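Side-chain contacts in ABC transporter periplasmic substrate-binding protein (Desulfovibrio alaskensis, PDB 5MY5), which binds tungstate in the periplasm with high selectivity and probably hands it to an ABC transporter for import: residues Leu68-Glu72 / Asn73-Asp77; Gln174-Leu177 / Arg178-Val182; Ile198-Glu201 / Ala202-Gly206. The protein carries 2 engineered substitutions. All coordinates share one frame; numbering follows the deposited sequence. Where two conformers were deposited one is given.

Contact 1: residues Leu68-Glu72 / Asn73-Asp77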
ATOM      1  N   LEU A  68      -7.476 -10.591  -7.210  1.00 20.29           N
ATOM      2  CA  LEU A  68      -6.989 -11.940  -7.404  0.50 21.75           C
ATOM      3  C   LEU A  68      -8.039 -12.829  -8.051  1.00 22.92           C
ATOM      4  O   LEU A  68      -7.738 -13.570  -8.983  1.00 24.33           O
ATOM      5  CB  LEU A  68      -6.532 -12.503  -6.042  0.50 23.96           C
ATOM      6  CG  LEU A  68      -5.252 -11.772  -5.611  0.50 24.77           C
ATOM      7  CD1 LEU A  68      -5.037 -11.774  -4.113  0.50 25.63           C
ATOM      8  CD2 LEU A  68      -4.075 -12.396  -6.298  0.50 24.53           C
ATOM      9  N   LYS A  69      -9.280 -12.709  -7.569  1.00 23.81           N
ATOM     10  CA  LYS A  69     -10.404 -13.462  -8.126  1.00 24.64           C
ATOM     11  C   LYS A  69     -10.620 -13.115  -9.606  1.00 25.71           C
ATOM     12  O   LYS A  69     -10.863 -14.009 -10.376  1.00 24.97           O
ATOM     13  CB  LYS A  69     -11.714 -13.268  -7.337  1.00 27.55           C
ATOM     14  CG  LYS A  69     -11.795 -14.118  -6.058  1.00 35.28           C
ATOM     15  CD  LYS A  69     -13.200 -14.224  -5.422  1.00 38.66           C
ATOM     16  CE  LYS A  69     -13.680 -12.938  -4.774  1.00 43.82           C
ATOM     17  NZ  LYS A  69     -12.945 -12.493  -3.546  1.00 46.32           N
ATOM     18  N   MET A  70     -10.501 -11.842  -9.988  1.00 23.67           N
ATOM     19  CA  MET A  70     -10.596 -11.445 -11.380  1.00 21.19           C
ATOM     20  C   MET A  70      -9.545 -12.128 -12.231  1.00 22.40           C
ATOM     21  O   MET A  70      -9.834 -12.555 -13.362  1.00 22.71           O
ATOM     22  CB  MET A  70     -10.494  -9.929 -11.572  1.00 25.16           C
ATOM     23  CG  MET A  70     -11.704  -9.112 -11.045  1.00 24.42           C
ATOM     24  SD  MET A  70     -11.610  -7.339 -11.253  1.00 29.51           S
ATOM     25  CE  MET A  70     -12.334  -7.300 -12.952  1.00 26.82           C
ATOM     26  N   GLY A  71      -8.277 -12.272 -11.726  1.00 20.93           N
ATOM     27  CA  GLY A  71      -7.262 -12.998 -12.427  1.00 21.64           C
ATOM     28  C   GLY A  71      -7.585 -14.467 -12.533  1.00 22.10           C
ATOM     29  O   GLY A  71      -7.482 -15.069 -13.614  1.00 23.78           O
ATOM     30  N   GLU A  72      -8.014 -15.064 -11.418  1.00 22.57           N
ATOM     31  CA  GLU A  72      -8.478 -16.436 -11.469  1.00 22.70           C
ATOM     32  C   GLU A  72      -9.669 -16.680 -12.447  1.00 20.40           C
ATOM     33  O   GLU A  72      -9.669 -17.690 -13.080  1.00 24.38           O
ATOM     34  CB  GLU A  72      -8.877 -16.877 -10.058  1.00 24.87           C
ATOM     35  CG  GLU A  72      -9.176 -18.364  -9.950  1.00 28.95           C
ATOM     36  CD  GLU A  72      -9.531 -18.766  -8.529  1.00 32.91           C
ATOM     37  OE1 GLU A  72      -9.372 -17.936  -7.617  1.00 33.35           O
ATOM     38  OE2 GLU A  72      -9.941 -19.958  -8.368  1.00 35.20           O
ATOM     39  N   ASN A  73     -10.586 -15.734 -12.598  1.00 21.36           N
ATOM     40  CA  ASN A  73     -11.728 -15.901 -13.503  1.00 22.33           C
ATOM     41  C   ASN A  73     -11.376 -15.542 -14.952  1.00 21.97           C
ATOM     42  O   ASN A  73     -12.260 -15.511 -15.803  1.00 22.88           O
ATOM     43  CB  ASN A  73     -12.855 -15.031 -13.009  1.00 24.10           C
ATOM     44  CG  ASN A  73     -14.237 -15.403 -13.583  1.00 28.04           C
ATOM     45  OD1 ASN A  73     -14.738 -16.550 -13.413  1.00 29.19           O
ATOM     46  ND2 ASN A  73     -14.890 -14.420 -14.219  1.00 27.66           N
ATOM     47  N   CYS A  74     -10.129 -15.209 -15.234  1.00 20.59           N
ATOM     48  CA  CYS A  74      -9.645 -14.871 -16.570  1.00 23.22           C
ATOM     49  C   CYS A  74     -10.222 -13.548 -17.056  1.00 20.53           C
ATOM     50  O   CYS A  74     -10.302 -13.318 -18.284  1.00 22.50           O
ATOM     51  CB  CYS A  74      -9.881 -16.006 -17.582  1.00 24.94           C
ATOM     52  SG  CYS A  74      -9.101 -17.579 -17.107  1.00 25.09           S
ATOM     53  N   ASP A  75     -10.653 -12.694 -16.148  1.00 21.74           N
ATOM     54  CA  ASP A  75     -11.278 -11.431 -16.492  1.00 19.21           C
ATOM     55  C   ASP A  75     -10.245 -10.418 -17.080  1.00 20.39           C
ATOM     56  O   ASP A  75     -10.587  -9.373 -17.693  1.00 20.28           O
ATOM     57  CB  ASP A  75     -11.990 -10.769 -15.307  1.00 21.16           C
ATOM     58  CG  ASP A  75     -13.192 -11.487 -14.811  1.00 29.52           C
ATOM     59  OD1 ASP A  75     -13.949 -11.947 -15.674  1.00 25.44           O
ATOM     60  OD2 ASP A  75     -13.480 -11.471 -13.572  1.00 26.34           O
ATOM     61  N   VAL A  76      -8.990 -10.562 -16.653  1.00 18.01           N
ATOM     62  CA  VAL A  76      -7.904  -9.624 -16.889  1.00 18.50           C
ATOM     63  C   VAL A  76      -6.626 -10.337 -17.304  1.00 18.33           C
ATOM     64  O   VAL A  76      -6.442 -11.550 -17.116  1.00 17.70           O
ATOM     65  CB  VAL A  76      -7.634  -8.724 -15.633  1.00 18.80           C
ATOM     66  CG1 VAL A  76      -8.809  -7.870 -15.259  1.00 18.16           C
ATOM     67  CG2 VAL A  76      -7.126  -9.556 -14.446  1.00 18.71           C
ATOM     68  N   ASP A  77      -5.716  -9.589 -17.918  1.00 16.90           N
ATOM     69  CA  ASP A  77      -4.463 -10.060 -18.362  1.00 16.95           C
ATOM     70  C   ASP A  77      -3.293  -9.986 -17.351  1.00 14.00           C
ATOM     71  O   ASP A  77      -2.274 -10.656 -17.480  1.00 16.41           O
ATOM     72  CB  ASP A  77      -4.048  -9.235 -19.590  1.00 17.85           C
ATOM     73  CG  ASP A  77      -5.131  -9.222 -20.677  1.00 19.27           C
ATOM     74  OD1 ASP A  77      -5.533 -10.342 -21.133  1.00 19.12           O
ATOM     75  OD2 ASP A  77      -5.610  -8.139 -21.078  1.00 20.82           O
TER
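M70 and D75 meet across the C-terminal end of helix 64-72, where the chain turns out of the helix in a Schellman motif. C74, with positive phi (69°), is the first residue to leave helical geometry. Two backbone bonds close the turn: D75 N donates to M70 O at 2.9 Å, and C74 N donates to G71 O. One residue back along the chain, N73 N still gives the helical bond to K69 O. The D75 side chain can be followed outward. Its CB lies 3.4 Å from M70 O, the same oxygen that its backbone N grips. CG stands anti to the carbonyl carbon (chi1 -68°), and this brings the carboxylate across the root of M70, the two side chains crossing at about a right angle. OD2 approaches M70 CA to 3.6 Å and lies 3.9 Å from both CB and CG of M70. OD1 takes a bond from N73 ND2 at 3.0 Å, which arrives from above the carboxylate plane; ND2 also makes a weak bond to OD2. The N73 amide and the D75 carboxylate are thus tied over the turn. C74 SG forms a disulfide with C234, and H233 NE2 bonds to E72 O, so the helix end is fastened to a distant loop. On the buried side V76 touches the helix with one branch: its CG2 rests 4.0 Å from G71 CA.

Contact 2: residues Gln174-Leu177 / Arg178-Val182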
ATOM      1  N   GLN A 174     -13.594   2.322  11.043  1.00 21.17           N
ATOM      2  CA  GLN A 174     -13.759   3.333   9.970  1.00 18.38           C
ATOM      3  C   GLN A 174     -12.570   3.401   9.059  1.00 19.43           C
ATOM      4  O   GLN A 174     -11.563   2.742   9.313  1.00 18.87           O
ATOM      5  CB  GLN A 174     -14.026   4.691  10.571  1.00 20.52           C
ATOM      6  CG  GLN A 174     -15.289   4.780  11.407  1.00 21.29           C
ATOM      7  CD  GLN A 174     -15.467   6.132  12.071  1.00 22.65           C
ATOM      8  OE1 GLN A 174     -14.877   6.441  13.116  1.00 30.42           O
ATOM      9  NE2 GLN A 174     -16.327   6.983  11.468  1.00 23.87           N
ATOM     10  N   GLY A 175     -12.669   4.155   7.950  1.00 17.35           N
ATOM     11  CA  GLY A 175     -11.604   4.359   7.058  1.00 18.42           C
ATOM     12  C   GLY A 175     -10.472   5.205   7.578  1.00 15.73           C
ATOM     13  O   GLY A 175     -10.426   5.663   8.731  1.00 17.55           O
ATOM     14  N   MET A 176      -9.513   5.385   6.694  1.00 17.30           N
ATOM     15  CA  MET A 176      -8.241   5.962   7.133  1.00 15.95           C
ATOM     16  C   MET A 176      -8.372   7.387   7.617  1.00 17.39           C
ATOM     17  O   MET A 176      -7.845   7.754   8.725  1.00 18.94           O
ATOM     18  CB  MET A 176      -7.139   5.836   6.089  1.00 17.49           C
ATOM     19  CG  MET A 176      -5.755   6.003   6.599  1.00 16.32           C
ATOM     20  SD  MET A 176      -5.184   4.643   7.619  1.00 18.75           S
ATOM     21  CE  MET A 176      -5.408   5.382   9.247  1.00 20.53           C
ATOM     22  N   LEU A 177      -9.031   8.271   6.855  1.00 19.19           N
ATOM     23  CA  LEU A 177      -9.149   9.641   7.297  1.00 19.85           C
ATOM     24  C   LEU A 177      -9.903   9.793   8.595  1.00 17.38           C
ATOM     25  O   LEU A 177      -9.481  10.512   9.545  1.00 17.70           O
ATOM     26  CB  LEU A 177      -9.809  10.493   6.173  1.00 20.12           C
ATOM     27  CG  LEU A 177      -8.893  10.906   5.041  1.00 25.71           C
ATOM     28  CD1 LEU A 177      -9.755  11.571   3.959  1.00 26.06           C
ATOM     29  CD2 LEU A 177      -7.787  11.870   5.539  1.00 27.88           C
ATOM     30  N   ARG A 178     -10.962   9.055   8.763  1.00 17.60           N
ATOM     31  CA  ARG A 178     -11.721   9.088   9.993  1.00 17.47           C
ATOM     32  C   ARG A 178     -10.836   8.632  11.203  1.00 17.95           C
ATOM     33  O   ARG A 178     -10.938   9.170  12.310  1.00 18.23           O
ATOM     34  CB  ARG A 178     -12.931   8.227   9.936  1.00 17.18           C
ATOM     35  CG  ARG A 178     -14.087   8.780   9.063  1.00 20.04           C
ATOM     36  CD  ARG A 178     -14.691  10.049   9.668  1.00 20.81           C
ATOM     37  NE  ARG A 178     -15.951  10.314   8.984  1.00 22.21           N
ATOM     38  CZ  ARG A 178     -16.827  11.296   9.237  1.00 22.25           C
ATOM     39  NH1 ARG A 178     -16.556  12.239  10.114  1.00 25.08           N
ATOM     40  NH2 ARG A 178     -17.957  11.346   8.538  1.00 23.09           N
ATOM     41  N   THR A 179     -10.052   7.635  10.970  1.00 17.17           N
ATOM     42  CA  THR A 179      -9.255   7.042  12.046  1.00 17.68           C
ATOM     43  C   THR A 179      -8.192   8.029  12.420  1.00 18.31           C
ATOM     44  O   THR A 179      -7.878   8.173  13.620  1.00 17.27           O
ATOM     45  CB  THR A 179      -8.706   5.716  11.532  1.00 15.84           C
ATOM     46  OG1 THR A 179      -9.798   4.795  11.329  1.00 17.26           O
ATOM     47  CG2 THR A 179      -7.667   5.079  12.443  1.00 17.17           C
ATOM     48  N   ILE A 180      -7.593   8.706  11.441  1.00 17.37           N
ATOM     49  CA  ILE A 180      -6.643   9.779  11.733  1.00 17.83           C
ATOM     50  C   ILE A 180      -7.293  10.813  12.606  1.00 18.18           C
ATOM     51  O   ILE A 180      -6.689  11.290  13.596  1.00 19.23           O
ATOM     52  CB  ILE A 180      -6.110  10.385  10.457  1.00 17.69           C
ATOM     53  CG1 ILE A 180      -5.095   9.462   9.828  1.00 18.53           C
ATOM     54  CG2 ILE A 180      -5.423  11.741  10.760  1.00 20.15           C
ATOM     55  CD1 ILE A 180      -4.616   9.904   8.424  1.00 21.09           C
ATOM     56  N   ASN A 181      -8.483  11.276  12.230  1.00 17.50           N
ATOM     57  CA  ASN A 181      -9.254  12.244  13.008  1.00 18.78           C
ATOM     58  C   ASN A 181      -9.584  11.818  14.425  1.00 18.54           C
ATOM     59  O   ASN A 181      -9.416  12.618  15.338  1.00 21.97           O
ATOM     60  CB  ASN A 181     -10.430  12.790  12.219  1.00 21.95           C
ATOM     61  CG  ASN A 181      -9.922  13.793  11.128  1.00 25.09           C
ATOM     62  OD1 ASN A 181      -9.425  14.851  11.500  1.00 34.45           O
ATOM     63  ND2 ASN A 181      -9.851  13.394   9.926  1.00 30.00           N
ATOM     64  N   VAL A 182      -9.847  10.516  14.646  1.00 20.52           N
ATOM     65  CA  VAL A 182      -9.981  10.072  16.012  1.00 19.64           C
ATOM     66  C   VAL A 182      -8.684  10.126  16.806  1.00 18.59           C
ATOM     67  O   VAL A 182      -8.661  10.618  17.955  1.00 19.25           O
ATOM     68  CB  VAL A 182     -10.552   8.652  16.066  1.00 20.35           C
ATOM     69  CG1 VAL A 182     -10.483   8.123  17.507  1.00 19.88           C
ATOM     70  CG2 VAL A 182     -11.958   8.625  15.469  1.00 19.40           C
TER
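R178 packs against Q174 at the start of helix 176-186, with G175 in the N-cap position. The methylenes of R178 do most of the touching. Its CB lies 3.8 Å from Q174 CB, and its CG meets Q174 NE2 at 3.7 Å. The extended Q174 chain crosses the aliphatic part of the arginine at a slant. The amide and guanidinium planes are 23° apart, with the amide nitrogen placed obliquely to the guanidinium.

T179 comes next and grips the N-cap residue twice. Its backbone N bonds to G175 O at 3.0 Å, in the carbonyl plane. Its OG1 bonds to the same oxygen at 2.8 Å, from above that plane. The first torsion of T179 (-67°) sets OG1 beside the backbone N, so both donors face G175 O. The other branch, CG2, turns toward M176 and touches its CE at 3.9 Å.

I180 N gives the regular helical bond to M176 O. Its CG1 also lies near M176 CE, at 4.1 Å. The M176 chain is bent at chi2 and chi3, which folds its methyl back toward T179 and I180.

N181 repeats the double grip two residues on. Its backbone N bonds to L177 O, and ND2 reaches the same oxygen at 2.9 Å from above the carbonyl plane.

V182 turns its CB toward the first turn, and its side chain also lies against V139 of strand 138-140. T179 touches V139 and T190, the latter on strand 189-193, and T179 OG1 is also hydrogen-bonded to T172 OG1. M176 and I180 pack on T192 of strand 189-193 and on T196 of helix 194-203.

Contact 3: residues Ile198-Glu201 / Ala202-Gly206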
ATOM      1  N   ILE A 198      -0.209  12.473   3.787  1.00 16.49           N
ATOM      2  CA  ILE A 198       0.064  13.640   2.920  1.00 18.22           C
ATOM      3  C   ILE A 198      -1.248  14.441   2.665  1.00 17.88           C
ATOM      4  O   ILE A 198      -1.283  15.710   2.762  1.00 19.62           O
ATOM      5  CB  ILE A 198       0.783  13.179   1.644  1.00 19.06           C
ATOM      6  CG1 ILE A 198       2.199  12.742   1.915  1.00 18.44           C
ATOM      7  CG2 ILE A 198       0.673  14.313   0.579  1.00 20.00           C
ATOM      8  CD1 ILE A 198       2.769  11.946   0.789  1.00 18.80           C
ATOM      9  N   LYS A 199      -2.356  13.786   2.312  1.00 17.95           N
ATOM     10  CA  LYS A 199      -3.606  14.499   2.036  1.00 20.85           C
ATOM     11  C   LYS A 199      -4.136  15.152   3.296  1.00 22.19           C
ATOM     12  O   LYS A 199      -4.619  16.312   3.269  1.00 24.50           O
ATOM     13  CB  LYS A 199      -4.662  13.533   1.403  1.00 21.01           C
ATOM     14  CG  LYS A 199      -4.229  13.081  -0.007  1.00 24.75           C
ATOM     15  CD  LYS A 199      -5.160  12.064  -0.671  1.00 26.84           C
ATOM     16  CE  LYS A 199      -4.700  11.812  -2.132  1.00 34.41           C
ATOM     17  NZ  LYS A 199      -5.206  10.524  -2.778  1.00 40.90           N
ATOM     18  N   TYR A 200      -4.086  14.436   4.411  1.00 20.50           N
ATOM     19  CA  TYR A 200      -4.544  15.003   5.683  1.00 20.25           C
ATOM     20  C   TYR A 200      -3.670  16.273   6.131  1.00 22.01           C
ATOM     21  O   TYR A 200      -4.203  17.293   6.556  1.00 22.52           O
ATOM     22  CB  TYR A 200      -4.402  13.886   6.772  1.00 20.53           C
ATOM     23  CG  TYR A 200      -4.404  14.362   8.201  1.00 20.64           C
ATOM     24  CD1 TYR A 200      -5.586  14.811   8.754  1.00 18.81           C
ATOM     25  CD2 TYR A 200      -3.241  14.338   9.015  1.00 20.18           C
ATOM     26  CE1 TYR A 200      -5.639  15.332  10.040  1.00 20.04           C
ATOM     27  CE2 TYR A 200      -3.302  14.764  10.318  1.00 21.20           C
ATOM     28  CZ  TYR A 200      -4.487  15.237  10.815  1.00 18.45           C
ATOM     29  OH  TYR A 200      -4.342  15.667  12.138  1.00 24.39           O
ATOM     30  N   GLU A 201      -2.361  16.164   6.019  1.00 21.88           N
ATOM     31  CA  GLU A 201      -1.422  17.224   6.368  1.00 19.85           C
ATOM     32  C   GLU A 201      -1.755  18.490   5.489  1.00 22.32           C
ATOM     33  O   GLU A 201      -1.821  19.611   6.018  1.00 23.89           O
ATOM     34  CB  GLU A 201      -0.037  16.720   6.009  1.00 21.69           C
ATOM     35  CG  GLU A 201       1.078  17.734   6.234  1.00 21.98           C
ATOM     36  CD  GLU A 201       2.422  17.266   5.747  1.00 26.15           C
ATOM     37  OE1 GLU A 201       2.582  16.673   4.674  1.00 23.63           O
ATOM     38  OE2 GLU A 201       3.400  17.430   6.485  1.00 25.40           O
ATOM     39  N   ALA A 202      -2.045  18.284   4.223  1.00 21.03           N
ATOM     40  CA  ALA A 202      -2.464  19.404   3.317  1.00 24.24           C
ATOM     41  C   ALA A 202      -3.817  20.018   3.655  1.00 27.05           C
ATOM     42  O   ALA A 202      -3.973  21.216   3.603  1.00 29.46           O
ATOM     43  CB  ALA A 202      -2.391  18.944   1.846  1.00 26.94           C
ATOM     44  N   SER A 203      -4.786  19.215   4.061  1.00 25.75           N
ATOM     45  CA  SER A 203      -6.025  19.715   4.613  1.00 28.80           C
ATOM     46  C   SER A 203      -5.921  20.568   5.842  1.00 31.27           C
ATOM     47  O   SER A 203      -6.895  21.295   6.115  1.00 33.99           O
ATOM     48  CB  SER A 203      -7.038  18.574   4.832  1.00 30.79           C
ATOM     49  OG  SER A 203      -6.800  17.912   6.029  1.00 31.31           O
ATOM     50  N   MET A 204      -4.825  20.449   6.597  1.00 28.35           N
ATOM     51  CA  MET A 204      -4.532  21.338   7.720  1.00 30.12           C
ATOM     52  C   MET A 204      -3.439  22.349   7.370  1.00 31.06           C
ATOM     53  O   MET A 204      -2.621  22.705   8.248  1.00 28.00           O
ATOM     54  CB  MET A 204      -4.161  20.519   8.944  1.00 32.38           C
ATOM     55  CG  MET A 204      -5.149  19.398   9.285  1.00 38.83           C
ATOM     56  SD  MET A 204      -6.617  19.796  10.250  1.00 47.20           S
ATOM     57  CE  MET A 204      -5.954  20.719  11.624  1.00 42.92           C
ATOM     58  N   ASP A 205      -3.385  22.793   6.118  1.00 30.15           N
ATOM     59  CA  ASP A 205      -2.385  23.809   5.652  1.00 30.95           C
ATOM     60  C   ASP A 205      -0.960  23.484   6.043  1.00 31.31           C
ATOM     61  O   ASP A 205      -0.196  24.372   6.397  1.00 29.71           O
ATOM     62  CB  ASP A 205      -2.681  25.230   6.189  1.00 39.47           C
ATOM     63  CG  ASP A 205      -4.048  25.715   5.840  1.00 50.98           C
ATOM     64  OD1 ASP A 205      -4.318  25.898   4.632  1.00 50.24           O
ATOM     65  OD2 ASP A 205      -4.849  25.937   6.785  1.00 56.35           O
ATOM     66  N   GLY A 206      -0.582  22.213   5.979  1.00 26.27           N
ATOM     67  CA  GLY A 206       0.768  21.789   6.319  1.00 26.32           C
ATOM     68  C   GLY A 206       1.164  21.777   7.774  1.00 26.65           C
ATOM     69  O   GLY A 206       2.343  21.552   8.086  1.00 29.01           O
TER
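Y200 and M204 lie obliquely to one another at the end of helix 194-203. Y200 CE1 approaches M204 CG at 4.2 Å. The sulfur stands farther off: M204 SD is 5.5 Å from the ring centroid and 46° off the ring normal. This is a Met-aromatic contact with an oblique approach. M204 CG, anti to its own carbonyl carbon, lies 3.6 Å from Y200 O; the chain then bends at chi2 and chi3.

S203 comes to Y200 from its backbone side. Its chi1 of 82° places OG between the backbone N and the carbonyl carbon, where it can reach back to Y200 O. That hydrogen bond is 2.7 Å long, with the hydroxyl tilted 18° from the carbonyl plane. Y200 O also receives a weak bond from M204 N.

The helix ends here in a Schellman motif, with D205 in positive phi as its C-prime residue. G206 N bonds to E201 O at 2.9 Å, and D205 N bonds to A202 O. G206 likewise has positive phi. Just before the turn, A202 N and S203 N keep the regular helical bonds to I198 O and K199 O.

E201 holds its CG anti to the backbone N, and its chain is extended beyond CG. CG itself passes 4.1 Å from G206 CA. At the tip, OE1 forms a salt bridge with K266 on strand 266-271. The Y200 ring is buried against P208, P209 and helix 176-186, and I198 packs on L263 and L268.

Overall arrangement
All three contacts are local, lie at helix ends and are partly buried. Contact 2 buries M176, T179 and I180; contact 3 buries I198 and Y200 but has an exposed tail; contact 1 is mostly exposed apart from G71 and V76. Contact 2 opens a helix, while contacts 1 and 3 close one. At 174-182 a threonine and an asparagine each add a side-chain bond to a carbonyl already held by their own backbone N. At 198-206 a serine hydroxyl bonds a carbonyl near the exit, beside a Met-aromatic pair. At 68-77 an amide-carboxylate pair and a disulfide hold the exit. Contacts 2 and 3 touch through I180 and Y200; contacts 1 and 3 lie on opposite sides of the chain's centre.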